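Local coordinates for dihydrofolate reductase (Coxiella burnetii, PDB 3TQ9), which probably reduces 7,8-dihydrofolate to tetrahydrofolate with NADPH, and is caught here with the cofactor and the inhibitor methotrexate bound, at residues A[10-15]-A[118-123]; A[34-39]-A[92-97]; A[57-62]-A[73-78]. All blocks are in the same frame, centred on the assembly; numbering follows the deposited sequence.

Contact 1 of 3, residues A[10-15]-A[118-123]. With NDP (NADPH dihydro-nicotinamide-adenine-dinucleotide phosphate), chain B.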
loop_
_atom_site.group_PDB
_atom_site.type_symbol
_atom_site.label_atom_id
_atom_site.label_comp_id
_atom_site.label_asym_id
_atom_site.label_seq_id
_atom_site.Cartn_x
_atom_site.Cartn_y
_atom_site.Cartn_z
ATOM N N ASP A 10 11.819 2.107 -5.331
ATOM C CA ASP A 10 12.927 2.576 -6.178
ATOM C C ASP A 10 12.958 1.816 -7.515
ATOM O O ASP A 10 12.033 1.068 -7.825
ATOM C CB ASP A 10 14.266 2.495 -5.423
ATOM C CG ASP A 10 14.789 1.074 -5.273
ATOM O OD1 ASP A 10 14.188 0.139 -5.833
ATOM O OD2 ASP A 10 15.816 0.892 -4.588
ATOM N N LYS A 11 14.013 2.010 -8.305
ATOM C CA LYS A 11 14.111 1.388 -9.630
ATOM C C LYS A 11 14.256 -0.133 -9.592
ATOM O O LYS A 11 14.043 -0.789 -10.607
ATOM C CB LYS A 11 15.258 2.012 -10.448
ATOM C CG LYS A 11 16.675 1.736 -9.924
ATOM C CD LYS A 11 17.606 2.951 -10.099
ATOM C CE LYS A 11 18.196 3.076 -11.504
ATOM N NZ LYS A 11 19.691 2.969 -11.500
ATOM N N ASN A 12 14.625 -0.684 -8.436
ATOM C CA ASN A 12 14.643 -2.140 -8.239
ATOM C C ASN A 12 13.417 -2.683 -7.505
ATOM O O ASN A 12 13.403 -3.853 -7.116
ATOM C CB ASN A 12 15.912 -2.565 -7.497
ATOM C CG ASN A 12 17.118 -2.565 -8.386
ATOM O OD1 ASN A 12 17.346 -1.609 -9.123
ATOM N ND2 ASN A 12 17.901 -3.639 -8.336
ATOM N N ARG A 13 12.403 -1.832 -7.333
ATOM C CA ARG A 13 11.155 -2.155 -6.616
ATOM C C ARG A 13 11.311 -2.348 -5.100
ATOM O O ARG A 13 10.455 -2.958 -4.455
ATOM C CB ARG A 13 10.471 -3.380 -7.218
ATOM C CG ARG A 13 10.073 -3.232 -8.669
ATOM C CD ARG A 13 9.088 -4.324 -9.036
ATOM N NE ARG A 13 9.577 -5.647 -8.642
ATOM C CZ ARG A 13 10.420 -6.391 -9.355
ATOM N NH1 ARG A 13 10.894 -5.968 -10.525
ATOM N NH2 ARG A 13 10.792 -7.578 -8.893
ATOM N N LEU A 14 12.387 -1.807 -4.533
ATOM C CA LEU A 14 12.622 -1.888 -3.096
ATOM C C LEU A 14 11.620 -1.000 -2.371
ATOM O O LEU A 14 11.438 0.154 -2.741
ATOM C CB LEU A 14 14.044 -1.441 -2.768
ATOM C CG LEU A 14 14.490 -1.702 -1.331
ATOM C CD1 LEU A 14 14.753 -3.182 -1.120
ATOM C CD2 LEU A 14 15.717 -0.893 -1.007
ATOM N N ILE A 15 10.966 -1.542 -1.349
ATOM C CA ILE A 15 10.026 -0.761 -0.549
ATOM C C ILE A 15 10.411 -0.652 0.935
ATOM O O ILE A 15 9.982 0.280 1.603
ATOM C CB ILE A 15 8.547 -1.275 -0.713
ATOM C CG1 ILE A 15 8.283 -2.569 0.063
ATOM C CG2 ILE A 15 8.196 -1.459 -2.188
ATOM C CD1 ILE A 15 6.849 -3.036 -0.044
ATOM N N ASN A 118 14.133 7.319 -8.494
ATOM C CA ASN A 118 15.266 7.062 -9.387
ATOM C C ASN A 118 16.566 6.910 -8.597
ATOM O O ASN A 118 17.382 7.821 -8.560
ATOM C CB ASN A 118 15.382 8.184 -10.433
ATOM C CG ASN A 118 16.348 7.847 -11.573
ATOM O OD1 ASN A 118 16.761 6.698 -11.746
ATOM N ND2 ASN A 118 16.701 8.857 -12.363
ATOM N N HIS A 119 16.744 5.752 -7.965
ATOM C CA HIS A 119 17.919 5.473 -7.128
ATOM C C HIS A 119 17.943 3.984 -6.790
ATOM O O HIS A 119 16.969 3.283 -7.040
ATOM C CB HIS A 119 17.856 6.299 -5.839
ATOM C CG HIS A 119 19.167 6.430 -5.127
ATOM N ND1 HIS A 119 20.141 7.323 -5.519
ATOM C CD2 HIS A 119 19.653 5.801 -4.033
ATOM C CE1 HIS A 119 21.176 7.229 -4.705
ATOM N NE2 HIS A 119 20.906 6.313 -3.793
ATOM N N SER A 120 19.046 3.496 -6.233
ATOM C CA SER A 120 19.144 2.096 -5.825
ATOM C C SER A 120 19.644 1.995 -4.381
ATOM O O SER A 120 20.840 2.134 -4.116
ATOM C CB SER A 120 20.072 1.337 -6.777
ATOM O OG SER A 120 20.298 0.009 -6.337
ATOM N N PHE A 121 18.713 1.749 -3.460
ATOM C CA PHE A 121 19.009 1.682 -2.023
ATOM C C PHE A 121 19.296 0.247 -1.596
ATOM O O PHE A 121 19.013 -0.689 -2.338
ATOM C CB PHE A 121 17.820 2.215 -1.210
ATOM C CG PHE A 121 17.392 3.606 -1.596
ATOM C CD1 PHE A 121 17.970 4.715 -0.999
ATOM C CD2 PHE A 121 16.414 3.803 -2.558
ATOM C CE1 PHE A 121 17.579 6.002 -1.358
ATOM C CE2 PHE A 121 16.018 5.083 -2.919
ATOM C CZ PHE A 121 16.600 6.183 -2.318
ATOM N N GLU A 122 19.850 0.075 -0.397
ATOM C CA GLU A 122 19.965 -1.260 0.203
ATOM C C GLU A 122 18.694 -1.605 0.995
ATOM O O GLU A 122 18.173 -0.765 1.735
ATOM C CB GLU A 122 21.192 -1.359 1.115
ATOM C CG GLU A 122 22.502 -1.657 0.379
ATOM C CD GLU A 122 23.133 -0.429 -0.274
ATOM O OE1 GLU A 122 22.416 0.557 -0.558
ATOM O OE2 GLU A 122 24.357 -0.459 -0.509
ATOM N N GLY A 123 18.207 -2.838 0.834
ATOM C CA GLY A 123 17.022 -3.305 1.558
ATOM C C GLY A 123 16.718 -4.786 1.396
ATOM O O GLY A 123 17.437 -5.507 0.712
HETATM P PA NDP B . 3.586 -6.748 5.725
HETATM O O1A NDP B . 3.041 -7.357 4.469
HETATM O O2A NDP B . 3.413 -5.276 5.951
HETATM O O5B NDP B . 2.901 -7.507 6.938
HETATM C C5B NDP B . 3.125 -8.907 7.081
HETATM C C4B NDP B . 2.182 -9.458 8.136
HETATM O O4B NDP B . 0.833 -9.247 7.713
HETATM C C3B NDP B . 2.275 -10.959 8.370
HETATM O O3B NDP B . 3.306 -11.334 9.276
HETATM C C2B NDP B . 0.924 -11.245 8.956
HETATM O O2B NDP B . 0.872 -10.748 10.290
HETATM C C1B NDP B . 0.022 -10.353 8.120
HETATM N N9A NDP B . -0.524 -10.985 6.909
HETATM C C8A NDP B . -0.071 -10.834 5.656
HETATM N N7A NDP B . -0.826 -11.552 4.788
HETATM C C5A NDP B . -1.786 -12.164 5.506
HETATM C C6A NDP B . -2.911 -13.066 5.231
HETATM N N6A NDP B . -3.180 -13.473 3.969
HETATM N N1A NDP B . -3.668 -13.469 6.272
HETATM C C2A NDP B . -3.413 -13.073 7.529
HETATM N N3A NDP B . -2.408 -12.257 7.833
HETATM C C4A NDP B . -1.579 -11.785 6.892
HETATM O O3 NDP B . 5.132 -7.131 5.971
HETATM P PN NDP B . 6.408 -6.809 5.027
HETATM O O1N NDP B . 6.345 -7.566 3.723
HETATM O O2N NDP B . 7.599 -7.017 5.915
HETATM O O5D NDP B . 6.304 -5.254 4.706
HETATM C C5D NDP B . 6.786 -4.303 5.647
HETATM C C4D NDP B . 7.956 -3.600 5.001
HETATM O O4D NDP B . 7.501 -2.914 3.833
HETATM C C3D NDP B . 8.519 -2.549 5.933
HETATM O O3D NDP B . 9.902 -2.332 5.634
HETATM C C2D NDP B . 7.710 -1.328 5.574
HETATM O O2D NDP B . 8.364 -0.136 6.028
HETATM C C1D NDP B . 7.630 -1.501 4.055
HETATM N N1N NDP B . 6.511 -0.839 3.389
HETATM C C2N NDP B . 6.807 -0.043 2.360
HETATM C C3N NDP B . 5.831 0.617 1.655
HETATM C C7N NDP B . 6.196 1.497 0.510
HETATM O O7N NDP B . 5.319 2.063 -0.102
HETATM N N7N NDP B . 7.475 1.659 0.192
HETATM C C4N NDP B . 4.403 0.412 2.063
HETATM C C5N NDP B . 4.159 -0.465 3.195
HETATM C C6N NDP B . 5.252 -1.067 3.806
HETATM P P2B NDP B . 1.107 -11.584 11.634
HETATM O O1X NDP B . 2.594 -11.762 11.557
HETATM O O2X NDP B . 0.691 -10.670 12.761
HETATM O O3X NDP B . 0.238 -12.805 11.530
#
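The polar link between the two segments runs from D10 to F121. The backbone N of F121 donates to D10 OD2 at 3.2 Å, nearly straight at 169° and almost along the C-O direction of that oxygen. A second bond, from K11 N to H119 O, is weak at 3.5 Å. The other carboxylate oxygen works inside its own segment: D10 OD1 accepts from N12 N at 2.8 Å, which closes an Asx turn, and from L14 N at 3.0 Å, the two donors approaching from opposite faces of the carboxylate plane. With chi1 at 74°, CG sits between the backbone N and the carbonyl carbon, and the carboxylate can serve both its own turn and the partner loop.

The same residues form a type I turn, D10 to R13, which leads from the first strand into the active-site loop of dihydrofolate reductases; 118-123 lies at the start of the FG loop. In the Escherichia coli enzyme, contacts from the FG loop steady the active-site loop in its closed state over the nicotinamide; the D10-F121 bond joins the corresponding loops here. I15 O accepts a hydrogen bond from the carboxamide N7N of NADPH at 3.2 Å.

The F121 ring slides past D10 with its plane only 12° from that of the carboxylate, D10 CB lying at the ring edge. Nonpolar contact comes from L14: CD2 lies 3.8 Å from F121 CB, and CD1 rests against G123 CA at 3.5 Å. On the more exposed flank, methylenes of K11 closely approach a carbonyl oxygen, CD lying 3.1 Å from H119 O.

Contact 2 of 3, residues A[34-39]-A[92-97]. With MTX (methotrexate), chain C.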
loop_
_atom_site.group_PDB
_atom_site.type_symbol
_atom_site.label_atom_id
_atom_site.label_comp_id
_atom_site.label_asym_id
_atom_site.label_seq_id
_atom_site.Cartn_x
_atom_site.Cartn_y
_atom_site.Cartn_z
ATOM N N SER A 34 -3.052 12.763 0.844
ATOM C CA SER A 34 -4.190 13.258 0.072
ATOM C C SER A 34 -4.911 12.110 -0.627
ATOM O O SER A 34 -6.142 12.054 -0.645
ATOM C CB SER A 34 -3.724 14.262 -0.977
ATOM O OG SER A 34 -2.813 13.630 -1.860
ATOM N N ILE A 35 -4.138 11.192 -1.198
ATOM C CA ILE A 35 -4.705 10.036 -1.875
ATOM C C ILE A 35 -5.508 9.143 -0.925
ATOM O O ILE A 35 -6.548 8.621 -1.312
ATOM C CB ILE A 35 -3.611 9.194 -2.579
ATOM C CG1 ILE A 35 -3.057 9.935 -3.795
ATOM C CG2 ILE A 35 -4.176 7.881 -3.064
ATOM C CD1 ILE A 35 -4.035 10.030 -4.962
ATOM N N THR A 36 -5.043 8.975 0.312
ATOM C CA THR A 36 -5.653 8.020 1.237
ATOM C C THR A 36 -6.632 8.634 2.251
ATOM O O THR A 36 -7.331 7.888 2.937
ATOM C CB THR A 36 -4.586 7.238 2.009
ATOM O OG1 THR A 36 -3.809 8.136 2.809
ATOM C CG2 THR A 36 -3.677 6.487 1.052
ATOM N N LEU A 37 -6.674 9.962 2.353
ATOM C CA LEU A 37 -7.558 10.653 3.306
ATOM C C LEU A 37 -9.030 10.279 3.112
ATOM O O LEU A 37 -9.570 10.397 2.009
ATOM C CB LEU A 37 -7.424 12.190 3.190
ATOM C CG LEU A 37 -6.542 12.969 4.175
ATOM C CD1 LEU A 37 -6.526 14.448 3.812
ATOM C CD2 LEU A 37 -7.023 12.794 5.594
ATOM N N GLY A 38 -9.667 9.850 4.201
ATOM C CA GLY A 38 -11.098 9.545 4.222
ATOM C C GLY A 38 -11.497 8.200 3.643
ATOM O O GLY A 38 -12.681 7.930 3.469
ATOM N N LYS A 39 -10.520 7.351 3.342
ATOM C CA LYS A 39 -10.796 6.066 2.712
ATOM C C LYS A 39 -10.304 4.913 3.584
ATOM O O LYS A 39 -9.454 5.109 4.458
ATOM C CB LYS A 39 -10.162 6.011 1.318
ATOM C CG LYS A 39 -10.792 6.999 0.341
ATOM C CD LYS A 39 -9.974 7.164 -0.942
ATOM C CE LYS A 39 -10.484 8.327 -1.800
ATOM N NZ LYS A 39 -9.501 8.732 -2.851
ATOM N N GLU A 92 -14.088 2.598 -2.918
ATOM C CA GLU A 92 -12.677 2.309 -3.141
ATOM C C GLU A 92 -12.023 1.793 -1.867
ATOM O O GLU A 92 -12.283 2.304 -0.780
ATOM C CB GLU A 92 -11.935 3.552 -3.667
ATOM C CG GLU A 92 -10.412 3.343 -3.895
ATOM C CD GLU A 92 -9.772 4.410 -4.802
ATOM O OE1 GLU A 92 -9.785 5.609 -4.446
ATOM O OE2 GLU A 92 -9.239 4.046 -5.874
ATOM N N VAL A 93 -11.192 0.761 -2.017
ATOM C CA VAL A 93 -10.337 0.244 -0.937
ATOM C C VAL A 93 -8.885 0.416 -1.362
ATOM O O VAL A 93 -8.523 0.088 -2.494
ATOM C CB VAL A 93 -10.625 -1.232 -0.642
ATOM C CG1 VAL A 93 -9.667 -1.772 0.413
ATOM C CG2 VAL A 93 -12.079 -1.401 -0.198
ATOM N N ILE A 94 -8.067 0.954 -0.457
ATOM C CA ILE A 94 -6.676 1.268 -0.760
ATOM C C ILE A 94 -5.752 0.382 0.039
ATOM O O ILE A 94 -5.759 0.403 1.264
ATOM C CB ILE A 94 -6.346 2.746 -0.488
ATOM C CG1 ILE A 94 -7.207 3.631 -1.394
ATOM C CG2 ILE A 94 -4.875 3.017 -0.754
ATOM C CD1 ILE A 94 -6.956 5.092 -1.233
ATOM N N ILE A 95 -4.959 -0.403 -0.679
ATOM C CA ILE A 95 -4.023 -1.327 -0.083
ATOM C C ILE A 95 -2.695 -0.603 -0.003
ATOM O O ILE A 95 -2.150 -0.201 -1.036
ATOM C CB ILE A 95 -3.846 -2.601 -0.945
ATOM C CG1 ILE A 95 -5.208 -3.204 -1.347
ATOM C CG2 ILE A 95 -2.982 -3.626 -0.200
ATOM C CD1 ILE A 95 -6.081 -3.610 -0.191
ATOM N N ILE A 96 -2.173 -0.439 1.214
ATOM C CA ILE A 96 -0.938 0.319 1.427
ATOM C C ILE A 96 0.317 -0.544 1.663
ATOM O O ILE A 96 1.391 -0.014 1.759
ATOM C CB ILE A 96 -1.096 1.381 2.564
ATOM C CG1 ILE A 96 -1.190 0.747 3.951
ATOM C CG2 ILE A 96 -2.319 2.276 2.317
ATOM C CD1 ILE A 96 -0.880 1.707 5.063
ATOM N N GLY A 97 0.186 -1.863 1.751
ATOM C CA GLY A 97 1.354 -2.739 1.903
ATOM C C GLY A 97 1.279 -3.598 3.148
ATOM O O GLY A 97 0.268 -3.573 3.841
HETATM N N1 MTX C . 4.437 6.013 0.116
HETATM C C2 MTX C . 3.544 5.694 -0.893
HETATM N NA2 MTX C . 3.550 6.381 -2.023
HETATM N N3 MTX C . 2.644 4.658 -0.738
HETATM C C4 MTX C . 2.611 3.922 0.427
HETATM N NA4 MTX C . 1.738 2.927 0.563
HETATM C C4A MTX C . 3.501 4.232 1.449
HETATM N N5 MTX C . 3.475 3.501 2.621
HETATM C C6 MTX C . 4.344 3.805 3.636
HETATM C C7 MTX C . 5.265 4.850 3.491
HETATM N N8 MTX C . 5.295 5.593 2.319
HETATM C C8A MTX C . 4.417 5.285 1.293
HETATM C C9 MTX C . 4.262 2.976 4.888
HETATM N N10 MTX C . 4.791 3.702 6.030
HETATM C CM MTX C . 5.992 3.133 6.674
HETATM C C11 MTX C . 3.404 7.539 7.143
HETATM C C12 MTX C . 4.600 7.052 7.643
HETATM C C13 MTX C . 5.055 5.792 7.270
HETATM C C14 MTX C . 4.306 5.001 6.397
HETATM C C15 MTX C . 3.099 5.501 5.905
HETATM C C16 MTX C . 2.651 6.764 6.278
HETATM C C MTX C . 2.942 8.903 7.562
HETATM O O MTX C . 3.469 9.459 8.748
HETATM N N MTX C . 2.048 9.559 6.828
HETATM C CA MTX C . 1.147 10.512 7.448
HETATM C CT MTX C . -0.155 10.569 6.734
HETATM O O1 MTX C . -0.286 9.998 5.637
HETATM O O2 MTX C . -1.119 11.182 7.248
HETATM C CB MTX C . 1.741 11.916 7.517
HETATM C CG MTX C . 2.734 12.213 6.405
HETATM C CD MTX C . 3.242 13.619 6.608
HETATM O OE1 MTX C . 2.744 14.562 5.940
HETATM O OE2 MTX C . 4.154 13.850 7.448
#
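K39 and E92 meet in a salt bridge, and I94 packs against the lysine's methylenes. NZ of K39 stands 3.5 Å from E92 OE1, a spacing that favours charge attraction over a formed hydrogen bond. The same nitrogen makes a weak bond to I35 O at 3.3 Å, near the end of the preceding helix, where the extended side chain runs back. Next to the charged pair, the tip of I94 carries the apolar part: its CD1 lies 3.7 Å from K39 CD, and it also rests against the carbonyl oxygen I35 O at 3.6 Å. The CG2 branch of I94 reaches T36 CG2 at 4.1 Å, the two side chains crossing at about a right angle.

The second shell explains these positions. E92 leaves its strand with CG anti to the backbone N (chi1 178°) and an extended chain; its OE2 is hydrogen-bonded to T4 OG1, while OE1 has the longer ionic contact with K39. T36 OG1 bonds to F32 O one helical turn back, so its methyl is the branch left to face I94. A type II turn from T36 to K39, closed by K39 N to T36 O at 3.3 Å, brings the lysine round from the helix end toward the strand.

Farther along that strand, I96 O accepts a weak bond from NA4 of methotrexate at 3.2 Å (130°); I6 O and D28 OD1 also bind the drug, as is usual for antifolate diaminopteridines. Strand 92-97 runs between strands 40-44 and 2-10: I94 and I96 lie on the side of helix 26-36, whereas I95 packs on helix 99-105.

Contact 3 of 3, residues A[57-62]-A[73-78]. With MTX (methotrexate), chain C.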
loop_
_atom_site.group_PDB
_atom_site.type_symbol
_atom_site.label_atom_id
_atom_site.label_comp_id
_atom_site.label_asym_id
_atom_site.label_seq_id
_atom_site.Cartn_x
_atom_site.Cartn_y
_atom_site.Cartn_z
ATOM N N HIS A 57 -7.630 10.301 10.392
ATOM C CA HIS A 57 -8.628 10.639 9.375
ATOM C C HIS A 57 -8.778 9.581 8.276
ATOM O O HIS A 57 -9.157 9.899 7.144
ATOM C CB HIS A 57 -8.304 12.001 8.752
ATOM C CG HIS A 57 -8.020 13.071 9.758
ATOM N ND1 HIS A 57 -8.825 13.291 10.855
ATOM C CD2 HIS A 57 -7.031 13.991 9.825
ATOM C CE1 HIS A 57 -8.340 14.296 11.559
ATOM N NE2 HIS A 57 -7.252 14.739 10.955
ATOM N N ARG A 58 -8.492 8.333 8.634
ATOM C CA ARG A 58 -8.640 7.174 7.759
ATOM C C ARG A 58 -9.070 5.974 8.583
ATOM O O ARG A 58 -8.748 5.877 9.770
ATOM C CB ARG A 58 -7.305 6.815 7.122
ATOM C CG ARG A 58 -7.044 7.482 5.821
ATOM C CD ARG A 58 -5.579 7.750 5.654
ATOM N NE ARG A 58 -5.140 8.820 6.540
ATOM C CZ ARG A 58 -3.931 9.364 6.511
ATOM N NH1 ARG A 58 -3.019 8.944 5.636
ATOM N NH2 ARG A 58 -3.632 10.334 7.362
ATOM N N ARG A 59 -9.785 5.056 7.944
ATOM C CA ARG A 59 -10.129 3.799 8.578
ATOM C C ARG A 59 -8.943 2.888 8.400
ATOM O O ARG A 59 -8.683 2.410 7.294
ATOM C CB ARG A 59 -11.384 3.179 7.963
ATOM C CG ARG A 59 -11.855 1.943 8.691
ATOM C CD ARG A 59 -13.154 1.437 8.117
ATOM N NE ARG A 59 -13.482 0.124 8.657
ATOM C CZ ARG A 59 -14.482 -0.644 8.233
ATOM N NH1 ARG A 59 -15.272 -0.244 7.239
ATOM N NH2 ARG A 59 -14.687 -1.823 8.807
ATOM N N ASN A 60 -8.201 2.679 9.482
ATOM C CA ASN A 60 -7.049 1.820 9.443
ATOM C C ASN A 60 -7.517 0.397 9.594
ATOM O O ASN A 60 -8.179 0.072 10.573
ATOM C CB ASN A 60 -6.084 2.164 10.563
ATOM C CG ASN A 60 -5.321 3.431 10.299
ATOM O OD1 ASN A 60 -4.124 3.389 10.044
ATOM N ND2 ASN A 60 -6.000 4.569 10.369
ATOM N N ILE A 61 -7.183 -0.448 8.620
ATOM C CA ILE A 61 -7.543 -1.862 8.656
ATOM C C ILE A 61 -6.271 -2.681 8.618
ATOM O O ILE A 61 -5.477 -2.544 7.682
ATOM C CB ILE A 61 -8.448 -2.248 7.468
ATOM C CG1 ILE A 61 -9.658 -1.307 7.397
ATOM C CG2 ILE A 61 -8.903 -3.691 7.597
ATOM C CD1 ILE A 61 -10.720 -1.722 6.421
ATOM N N VAL A 62 -6.073 -3.524 9.632
ATOM C CA VAL A 62 -4.848 -4.333 9.759
ATOM C C VAL A 62 -5.116 -5.849 9.630
ATOM O O VAL A 62 -6.038 -6.385 10.256
ATOM C CB VAL A 62 -4.128 -4.026 11.104
ATOM C CG1 VAL A 62 -2.875 -4.894 11.276
ATOM C CG2 VAL A 62 -3.788 -2.520 11.194
ATOM N N GLY A 73 -7.439 1.779 17.651
ATOM C CA GLY A 73 -7.659 2.703 16.531
ATOM C C GLY A 73 -7.920 2.043 15.186
ATOM O O GLY A 73 -8.384 2.706 14.250
ATOM N N CYS A 74 -7.632 0.739 15.097
ATOM C CA CYS A 74 -7.672 -0.007 13.840
ATOM C C CYS A 74 -8.669 -1.169 13.881
ATOM O O CYS A 74 -8.953 -1.699 14.945
ATOM C CB CYS A 74 -6.282 -0.585 13.545
ATOM S SG CYS A 74 -4.912 0.569 13.744
ATOM N N ASP A 75 -9.188 -1.560 12.716
ATOM C CA ASP A 75 -9.984 -2.783 12.587
ATOM C C ASP A 75 -9.054 -3.914 12.195
ATOM O O ASP A 75 -8.212 -3.743 11.319
ATOM C CB ASP A 75 -11.068 -2.648 11.512
ATOM C CG ASP A 75 -12.101 -1.607 11.849
ATOM O OD1 ASP A 75 -12.138 -1.151 13.012
ATOM O OD2 ASP A 75 -12.884 -1.238 10.944
ATOM N N ILE A 76 -9.209 -5.061 12.850
ATOM C CA ILE A 76 -8.397 -6.247 12.576
ATOM C C ILE A 76 -9.192 -7.238 11.752
ATOM O O ILE A 76 -10.337 -7.524 12.068
ATOM C CB ILE A 76 -8.006 -6.975 13.863
ATOM C CG1 ILE A 76 -7.309 -6.023 14.842
ATOM C CG2 ILE A 76 -7.125 -8.177 13.541
ATOM C CD1 ILE A 76 -5.967 -5.560 14.385
ATOM N N PHE A 77 -8.579 -7.765 10.699
ATOM C CA PHE A 77 -9.157 -8.878 9.951
ATOM C C PHE A 77 -8.121 -9.980 9.815
ATOM O O PHE A 77 -6.919 -9.723 9.852
ATOM C CB PHE A 77 -9.630 -8.423 8.572
ATOM C CG PHE A 77 -10.864 -7.556 8.600
ATOM C CD1 PHE A 77 -12.129 -8.123 8.545
ATOM C CD2 PHE A 77 -10.754 -6.174 8.646
ATOM C CE1 PHE A 77 -13.266 -7.325 8.548
ATOM C CE2 PHE A 77 -11.878 -5.367 8.651
ATOM C CZ PHE A 77 -13.139 -5.943 8.602
ATOM N N TYR A 78 -8.586 -11.209 9.658
ATOM C CA TYR A 78 -7.692 -12.355 9.694
ATOM C C TYR A 78 -7.288 -12.861 8.304
ATOM O O TYR A 78 -6.550 -13.838 8.182
ATOM C CB TYR A 78 -8.301 -13.463 10.551
ATOM C CG TYR A 78 -8.568 -13.027 11.985
ATOM C CD1 TYR A 78 -7.631 -12.274 12.693
ATOM C CD2 TYR A 78 -9.741 -13.384 12.635
ATOM C CE1 TYR A 78 -7.860 -11.878 13.990
ATOM C CE2 TYR A 78 -9.977 -12.992 13.945
ATOM C CZ TYR A 78 -9.030 -12.238 14.611
ATOM O OH TYR A 78 -9.245 -11.837 15.902
HETATM N N1 MTX C . 4.437 6.013 0.116
HETATM C C2 MTX C . 3.544 5.694 -0.893
HETATM N NA2 MTX C . 3.550 6.381 -2.023
HETATM N N3 MTX C . 2.644 4.658 -0.738
HETATM C C4 MTX C . 2.611 3.922 0.427
HETATM N NA4 MTX C . 1.738 2.927 0.563
HETATM C C4A MTX C . 3.501 4.232 1.449
HETATM N N5 MTX C . 3.475 3.501 2.621
HETATM C C6 MTX C . 4.344 3.805 3.636
HETATM C C7 MTX C . 5.265 4.850 3.491
HETATM N N8 MTX C . 5.295 5.593 2.319
HETATM C C8A MTX C . 4.417 5.285 1.293
HETATM C C9 MTX C . 4.262 2.976 4.888
HETATM N N10 MTX C . 4.791 3.702 6.030
HETATM C CM MTX C . 5.992 3.133 6.674
HETATM C C11 MTX C . 3.404 7.539 7.143
HETATM C C12 MTX C . 4.600 7.052 7.643
HETATM C C13 MTX C . 5.055 5.792 7.270
HETATM C C14 MTX C . 4.306 5.001 6.397
HETATM C C15 MTX C . 3.099 5.501 5.905
HETATM C C16 MTX C . 2.651 6.764 6.278
HETATM C C MTX C . 2.942 8.903 7.562
HETATM O O MTX C . 3.469 9.459 8.748
HETATM N N MTX C . 2.048 9.559 6.828
HETATM C CA MTX C . 1.147 10.512 7.448
HETATM C CT MTX C . -0.155 10.569 6.734
HETATM O O1 MTX C . -0.286 9.998 5.637
HETATM O O2 MTX C . -1.119 11.182 7.248
HETATM C CB MTX C . 1.741 11.916 7.517
HETATM C CG MTX C . 2.734 12.213 6.405
HETATM C CD MTX C . 3.242 13.619 6.608
HETATM O OE1 MTX C . 2.744 14.562 5.940
HETATM O OE2 MTX C . 4.154 13.850 7.448
#
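The backbones of N60, V62, D75 and F77 form the tight part of this contact, a short parallel pairing whose strand axes differ by 29°. D75 N donates to N60 O at 2.9 Å, V62 N to D75 O at 2.7 Å, and F77 N to V62 O at 2.9 Å, each segment giving and accepting in turn. On one face V62 CG2 packs on C74 CB, N60 CB touches C74 SG, and I76 CD1 comes up to V62 CB; F48 of helix 45-51 covers V62 and C74. On the other face I61 CG2 presses into the edge of the F77 ring, 3.3 Å from CD2, and helix 80-86 closes over the phenylalanine.

The exposed margin depends on charge instead. R59, with an extended chain (chi1 -174°), reaches out across the strand direction, meets D75 at about a right angle and grips it side-on, NE at 2.7 Å and NH2 at 2.9 Å from the single atom OD2. The carboxylate is turned 75° from the guanidinium plane, and NE and NH2 reach OD2 from opposite faces of the carboxylate plane.

At the other end R58 brings NH1 2.9 Å from O1 and NH2 2.7 Å from O2 of the methotrexate alpha-carboxylate, an end-on pairing with two nearly straight bonds, both oxygens near the guanidinium plane although the carboxylate itself is tilted from it. An arginine on this carboxylate is a hallmark of antifolate binding in dihydrofolate reductases. The paired strands form the parallel edge of the sheet in the adenosine-binding part of the fold.

Overall arrangement
Contacts 2 and 3 lie 12 Å apart between centres and touch directly: G38 N is 3.0 Å from H57 O, a probable hydrogen bond, and R58 NH1 makes a weak one to T36 OG1. Both also touch methotrexate, contact 2 at the pteridine and contact 3 at the glutamate. Contact 1 stands on the opposite side of the chain's centre, 23 Å from contact 2 and 28 Å from contact 3 between centres, and reaches the active site through the nicotinamide end of NADPH; its nearest atoms come to about 6 Å from contact 2 without touching. Along the chain the contacts are nested, 57-62/73-78 within 34-39/92-97 and both within 10-15/118-123.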